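Local atomic coordinates of uncharacterized protein (Capnocytophaga ochracea, PDB entry 4W9R), a protein that is of unknown function but probably hydrolyses esters, as a member of the putative esterase family with an alpha/beta-hydrolase fold. Residues M53-C66 / I225-P238. Sequence-based numbering, arbitrary orientation.
Sequences MVRYYEQFGEMPKC and IAQALDMCFDIYKP
Y236 turns its ring away from its own N (chi1 -169°) and lays it on P64, whose CD sits over the ring face, 3.8 Å from the centroid. G61 O meets the same ring at its edge. Replaced by an alanine, Y236 would probably leave P64 without the ring it packs on, so that the 61-64 turn could shift. The selenomethionine M63 bends at chi3 (60°), folding CE over one face of the F233 ring as a CH-pi contact, 3.8 Å from its centroid, while SE lies obliquely in a Met-aromatic contact; P64 CD also packs on F233 CD2. Along the helices, Y57 OH donates to A226 O at 2.8 Å, from above the carbonyl plane and on the opposite face from D230 N. L229 CB meets Y57 CE2 obliquely, its CD1 reaching V54 CG1. K237 NZ binds D230 OD1 at 2.6 Å and D234 OD1, with a long pairing to E62 OE1; a water links it to E62 O. E62 OE2 bonds to N218 of the second subunit. Segments 53-59, ended by a Schellman motif at G61, and 225-232 cross at -42° in a setting consistent with an alpha/beta-hydrolase, strand 171-180 touching the latter and L270 of helix 255-270 packing on F233.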
loop_
_atom_site.group_PDB
_atom_site.type_symbol
_atom_site.label_atom_id
_atom_site.label_comp_id
_atom_site.label_asym_id
_atom_site.label_seq_id
_atom_site.Cartn_x
_atom_site.Cartn_y
_atom_site.Cartn_z
HETATM N N MSE B 53 5.921 -1.092 -3.248
HETATM C CA MSE B 53 5.122 -2.313 -3.278
HETATM C C MSE B 53 5.667 -3.362 -4.253
HETATM O O MSE B 53 5.493 -4.558 -4.027
HETATM C CB MSE B 53 3.662 -1.990 -3.610
HETATM C CG MSE B 53 2.925 -1.271 -2.479
HETATM SE SE MSE B 53 1.015 -1.003 -2.799
HETATM C CE MSE B 53 0.677 0.437 -1.526
ATOM N N VAL B 54 6.331 -2.934 -5.324
ATOM C CA VAL B 54 6.915 -3.906 -6.250
ATOM C C VAL B 54 8.194 -4.493 -5.654
ATOM O O VAL B 54 8.560 -5.629 -5.954
ATOM C CB VAL B 54 7.216 -3.299 -7.647
ATOM C CG1 VAL B 54 5.935 -2.793 -8.298
ATOM C CG2 VAL B 54 8.251 -2.192 -7.559
ATOM N N ARG B 55 8.861 -3.724 -4.799
ATOM C CA ARG B 55 10.017 -4.226 -4.064
ATOM C C ARG B 55 9.557 -5.190 -2.980
ATOM O O ARG B 55 10.199 -6.205 -2.715
ATOM C CB ARG B 55 10.813 -3.077 -3.447
ATOM C CG ARG B 55 11.492 -2.179 -4.459
ATOM C CD ARG B 55 12.157 -0.987 -3.786
ATOM N NE ARG B 55 13.062 -1.398 -2.717
ATOM C CZ ARG B 55 14.335 -1.730 -2.902
ATOM N NH1 ARG B 55 14.860 -1.703 -4.120
ATOM N NH2 ARG B 55 15.084 -2.090 -1.869
ATOM N N TYR B 56 8.433 -4.849 -2.360
ATOM C CA TYR B 56 7.808 -5.670 -1.333
ATOM C C TYR B 56 7.467 -7.055 -1.874
ATOM O O TYR B 56 7.875 -8.070 -1.311
ATOM C CB TYR B 56 6.556 -4.959 -0.812
ATOM C CG TYR B 56 5.688 -5.749 0.143
ATOM C CD1 TYR B 56 5.928 -5.729 1.511
ATOM C CD2 TYR B 56 4.601 -6.478 -0.321
ATOM C CE1 TYR B 56 5.122 -6.432 2.386
ATOM C CE2 TYR B 56 3.793 -7.185 0.544
ATOM C CZ TYR B 56 4.056 -7.158 1.895
ATOM O OH TYR B 56 3.248 -7.863 2.755
ATOM N N TYR B 57 6.725 -7.088 -2.976
ATOM C CA TYR B 57 6.333 -8.342 -3.607
ATOM C C TYR B 57 7.537 -9.130 -4.116
ATOM O O TYR B 57 7.526 -10.360 -4.115
ATOM C CB TYR B 57 5.363 -8.074 -4.758
ATOM C CG TYR B 57 3.954 -7.757 -4.311
ATOM C CD1 TYR B 57 3.350 -8.483 -3.293
ATOM C CD2 TYR B 57 3.229 -6.731 -4.904
ATOM C CE1 TYR B 57 2.060 -8.200 -2.881
ATOM C CE2 TYR B 57 1.939 -6.439 -4.498
ATOM C CZ TYR B 57 1.359 -7.178 -3.487
ATOM O OH TYR B 57 0.077 -6.896 -3.077
ATOM N N GLU B 58 8.573 -8.419 -4.547
ATOM C CA GLU B 58 9.774 -9.064 -5.063
ATOM C C GLU B 58 10.532 -9.781 -3.948
ATOM O O GLU B 58 11.096 -10.855 -4.163
ATOM C CB GLU B 58 10.680 -8.041 -5.754
ATOM C CG GLU B 58 11.809 -8.646 -6.582
ATOM C CD GLU B 58 13.053 -8.935 -5.762
ATOM O OE1 GLU B 58 13.209 -8.326 -4.682
ATOM O OE2 GLU B 58 13.874 -9.768 -6.199
ATOM N N GLN B 59 10.541 -9.189 -2.758
ATOM C CA GLN B 59 11.221 -9.792 -1.615
ATOM C C GLN B 59 10.532 -11.083 -1.181
ATOM O O GLN B 59 11.176 -11.994 -0.661
ATOM C CB GLN B 59 11.286 -8.810 -0.443
ATOM C CG GLN B 59 12.208 -7.623 -0.677
ATOM C CD GLN B 59 12.195 -6.635 0.474
ATOM O OE1 GLN B 59 11.658 -6.918 1.544
ATOM N NE2 GLN B 59 12.788 -5.465 0.258
ATOM N N PHE B 60 9.222 -11.159 -1.401
ATOM C CA PHE B 60 8.456 -12.352 -1.057
ATOM C C PHE B 60 8.388 -13.330 -2.226
ATOM O O PHE B 60 7.719 -14.361 -2.144
ATOM C CB PHE B 60 7.042 -11.977 -0.606
ATOM C CG PHE B 60 6.979 -11.413 0.784
ATOM C CD1 PHE B 60 7.202 -12.225 1.886
ATOM C CD2 PHE B 60 6.687 -10.076 0.993
ATOM C CE1 PHE B 60 7.143 -11.711 3.169
ATOM C CE2 PHE B 60 6.625 -9.557 2.275
ATOM C CZ PHE B 60 6.853 -10.376 3.363
ATOM N N GLY B 61 9.068 -12.994 -3.317
ATOM C CA GLY B 61 9.123 -13.858 -4.480
ATOM C C GLY B 61 7.809 -13.948 -5.232
ATOM O O GLY B 61 7.590 -14.883 -6.003
ATOM N N GLU B 62 6.927 -12.981 -5.002
ATOM C CA GLU B 62 5.642 -12.941 -5.691
ATOM C C GLU B 62 5.715 -12.123 -6.980
ATOM O O GLU B 62 4.772 -12.111 -7.772
ATOM C CB GLU B 62 4.562 -12.375 -4.769
ATOM C CG GLU B 62 4.367 -13.169 -3.491
ATOM C CD GLU B 62 3.201 -12.666 -2.665
ATOM O OE1 GLU B 62 2.500 -11.738 -3.123
ATOM O OE2 GLU B 62 2.982 -13.201 -1.557
HETATM N N MSE B 63 6.840 -11.444 -7.185
HETATM C CA MSE B 63 7.048 -10.637 -8.384
HETATM C C MSE B 63 8.494 -10.697 -8.855
HETATM O O MSE B 63 9.411 -10.805 -8.042
HETATM C CB MSE B 63 6.664 -9.176 -8.133
HETATM C CG MSE B 63 5.205 -8.846 -8.383
HETATM SE SE MSE B 63 4.864 -6.922 -8.303
HETATM C CE MSE B 63 6.057 -6.330 -9.723
ATOM N N PRO B 64 8.701 -10.622 -10.177
ATOM C CA PRO B 64 10.047 -10.461 -10.730
ATOM C C PRO B 64 10.544 -9.037 -10.518
ATOM O O PRO B 64 9.736 -8.153 -10.234
ATOM C CB PRO B 64 9.852 -10.762 -12.216
ATOM C CG PRO B 64 8.445 -10.347 -12.484
ATOM C CD PRO B 64 7.677 -10.694 -11.234
ATOM N N LYS B 65 11.849 -8.819 -10.637
ATOM C CA LYS B 65 12.389 -7.467 -10.585
ATOM C C LYS B 65 11.846 -6.656 -11.757
ATOM O O LYS B 65 11.836 -7.125 -12.895
ATOM C CB LYS B 65 13.918 -7.489 -10.606
ATOM C CG LYS B 65 14.554 -8.074 -9.356
ATOM C CD LYS B 65 16.069 -8.140 -9.494
ATOM C CE LYS B 65 16.720 -8.706 -8.243
ATOM N NZ LYS B 65 16.444 -7.864 -7.046
ATOM N N CYS B 66 11.386 -5.443 -11.475
ATOM C CA CYS B 66 10.781 -4.604 -12.502
ATOM C C CYS B 66 11.423 -3.225 -12.564
ATOM O O CYS B 66 12.034 -2.766 -11.599
ATOM C CB CYS B 66 9.277 -4.459 -12.257
ATOM S SG CYS B 66 8.337 -5.984 -12.471
ATOM N N ILE B 225 -3.505 -0.491 -5.946
ATOM C CA ILE B 225 -2.174 -0.858 -6.417
ATOM C C ILE B 225 -1.771 -2.226 -5.885
ATOM O O ILE B 225 -1.259 -3.066 -6.626
ATOM C CB ILE B 225 -1.118 0.177 -5.992
ATOM C CG1 ILE B 225 -1.480 1.559 -6.532
ATOM C CG2 ILE B 225 0.265 -0.236 -6.471
ATOM C CD1 ILE B 225 -0.543 2.655 -6.084
ATOM N N ALA B 226 -2.012 -2.445 -4.595
ATOM C CA ALA B 226 -1.662 -3.703 -3.947
ATOM C C ALA B 226 -2.381 -4.881 -4.595
ATOM O O ALA B 226 -1.772 -5.912 -4.879
ATOM C CB ALA B 226 -1.985 -3.637 -2.464
ATOM N N GLN B 227 -3.678 -4.718 -4.835
ATOM C CA GLN B 227 -4.479 -5.765 -5.455
ATOM C C GLN B 227 -4.077 -6.008 -6.905
ATOM O O GLN B 227 -3.926 -7.154 -7.328
ATOM C CB GLN B 227 -5.966 -5.415 -5.380
ATOM C CG GLN B 227 -6.547 -5.476 -3.979
ATOM C CD GLN B 227 -8.043 -5.235 -3.956
ATOM O OE1 GLN B 227 -8.676 -5.074 -5.002
ATOM N NE2 GLN B 227 -8.618 -5.210 -2.760
ATOM N N ALA B 228 -3.904 -4.925 -7.660
ATOM C CA ALA B 228 -3.597 -5.021 -9.084
ATOM C C ALA B 228 -2.286 -5.760 -9.328
ATOM O O ALA B 228 -2.223 -6.669 -10.154
ATOM C CB ALA B 228 -3.548 -3.637 -9.708
ATOM N N LEU B 229 -1.244 -5.368 -8.602
ATOM C CA LEU B 229 0.056 -6.023 -8.711
ATOM C C LEU B 229 -0.019 -7.484 -8.286
ATOM O O LEU B 229 0.633 -8.345 -8.877
ATOM C CB LEU B 229 1.098 -5.293 -7.865
ATOM C CG LEU B 229 1.462 -3.873 -8.294
ATOM C CD1 LEU B 229 2.404 -3.249 -7.282
ATOM C CD2 LEU B 229 2.082 -3.877 -9.684
ATOM N N ASP B 230 -0.816 -7.754 -7.258
ATOM C CA ASP B 230 -0.957 -9.102 -6.727
ATOM C C ASP B 230 -1.541 -10.057 -7.762
ATOM O O ASP B 230 -1.023 -11.154 -7.968
ATOM C CB ASP B 230 -1.840 -9.093 -5.478
ATOM C CG ASP B 230 -2.008 -10.475 -4.876
ATOM O OD1 ASP B 230 -0.986 -11.165 -4.677
ATOM O OD2 ASP B 230 -3.163 -10.871 -4.606
HETATM N N MSE B 231 -2.618 -9.630 -8.413
HETATM C CA MSE B 231 -3.343 -10.489 -9.344
HETATM C C MSE B 231 -2.664 -10.608 -10.704
HETATM O O MSE B 231 -2.669 -11.677 -11.314
HETATM C CB MSE B 231 -4.769 -9.974 -9.526
HETATM C CG MSE B 231 -5.632 -10.129 -8.287
HETATM SE SE MSE B 231 -7.394 -9.346 -8.517
HETATM C CE MSE B 231 -6.835 -7.521 -8.873
ATOM N N CYS B 232 -2.087 -9.510 -11.176
ATOM C CA CYS B 232 -1.451 -9.484 -12.487
ATOM C C CYS B 232 -0.228 -10.398 -12.536
ATOM O O CYS B 232 -0.026 -11.134 -13.503
ATOM C CB CYS B 232 -1.054 -8.052 -12.855
ATOM S SG CYS B 232 -0.281 -7.880 -14.477
ATOM N N PHE B 233 0.582 -10.344 -11.484
ATOM C CA PHE B 233 1.815 -11.121 -11.406
ATOM C C PHE B 233 1.635 -12.458 -10.687
ATOM O O PHE B 233 2.610 -13.165 -10.438
ATOM C CB PHE B 233 2.906 -10.301 -10.722
ATOM C CG PHE B 233 3.406 -9.155 -11.552
ATOM C CD1 PHE B 233 2.851 -7.893 -11.424
ATOM C CD2 PHE B 233 4.425 -9.345 -12.472
ATOM C CE1 PHE B 233 3.308 -6.839 -12.192
ATOM C CE2 PHE B 233 4.885 -8.294 -13.244
ATOM C CZ PHE B 233 4.326 -7.040 -13.102
ATOM N N ASP B 234 0.392 -12.783 -10.345
ATOM C CA ASP B 234 0.068 -13.953 -9.524
ATOM C C ASP B 234 0.693 -15.267 -10.005
ATOM O O ASP B 234 1.032 -16.128 -9.192
ATOM C CB ASP B 234 -1.451 -14.118 -9.442
ATOM C CG ASP B 234 -1.865 -15.232 -8.503
ATOM O OD1 ASP B 234 -1.820 -15.019 -7.272
ATOM O OD2 ASP B 234 -2.238 -16.319 -8.994
ATOM N N ILE B 235 0.842 -15.420 -11.316
ATOM C CA ILE B 235 1.406 -16.641 -11.886
ATOM C C ILE B 235 2.863 -16.855 -11.450
ATOM O O ILE B 235 3.369 -17.978 -11.471
ATOM C CB ILE B 235 1.323 -16.625 -13.434
ATOM C CG1 ILE B 235 1.605 -18.014 -14.015
ATOM C CG2 ILE B 235 2.267 -15.585 -14.021
ATOM C CD1 ILE B 235 0.654 -19.085 -13.525
ATOM N N TYR B 236 3.523 -15.777 -11.038
ATOM C CA TYR B 236 4.926 -15.833 -10.638
ATOM C C TYR B 236 5.090 -16.444 -9.249
ATOM O O TYR B 236 6.173 -16.911 -8.895
ATOM C CB TYR B 236 5.539 -14.430 -10.671
ATOM C CG TYR B 236 7.046 -14.385 -10.533
ATOM C CD1 TYR B 236 7.648 -14.275 -9.285
ATOM C CD2 TYR B 236 7.865 -14.431 -11.652
ATOM C CE1 TYR B 236 9.025 -14.228 -9.156
ATOM C CE2 TYR B 236 9.243 -14.380 -11.534
ATOM C CZ TYR B 236 9.817 -14.280 -10.284
ATOM O OH TYR B 236 11.187 -14.231 -10.162
ATOM N N LYS B 237 4.011 -16.435 -8.470
ATOM C CA LYS B 237 4.039 -16.933 -7.097
ATOM C C LYS B 237 4.518 -18.379 -7.011
ATOM O O LYS B 237 4.287 -19.171 -7.925
ATOM C CB LYS B 237 2.651 -16.818 -6.454
ATOM C CG LYS B 237 2.269 -15.418 -5.997
ATOM C CD LYS B 237 0.950 -15.444 -5.233
ATOM C CE LYS B 237 0.519 -14.051 -4.796
ATOM N NZ LYS B 237 0.191 -13.168 -5.950
ATOM N N PRO B 238 5.198 -18.723 -5.908
ATOM C CA PRO B 238 5.599 -20.107 -5.641
ATOM C C PRO B 238 4.388 -21.017 -5.482
ATOM O O PRO B 238 3.292 -20.531 -5.204
ATOM C CB PRO B 238 6.380 -20.002 -4.327
ATOM C CG PRO B 238 6.827 -18.579 -4.260
ATOM C CD PRO B 238 5.719 -17.794 -4.891
HETATM O O HOH W 1 1.952 -12.083 -7.491
#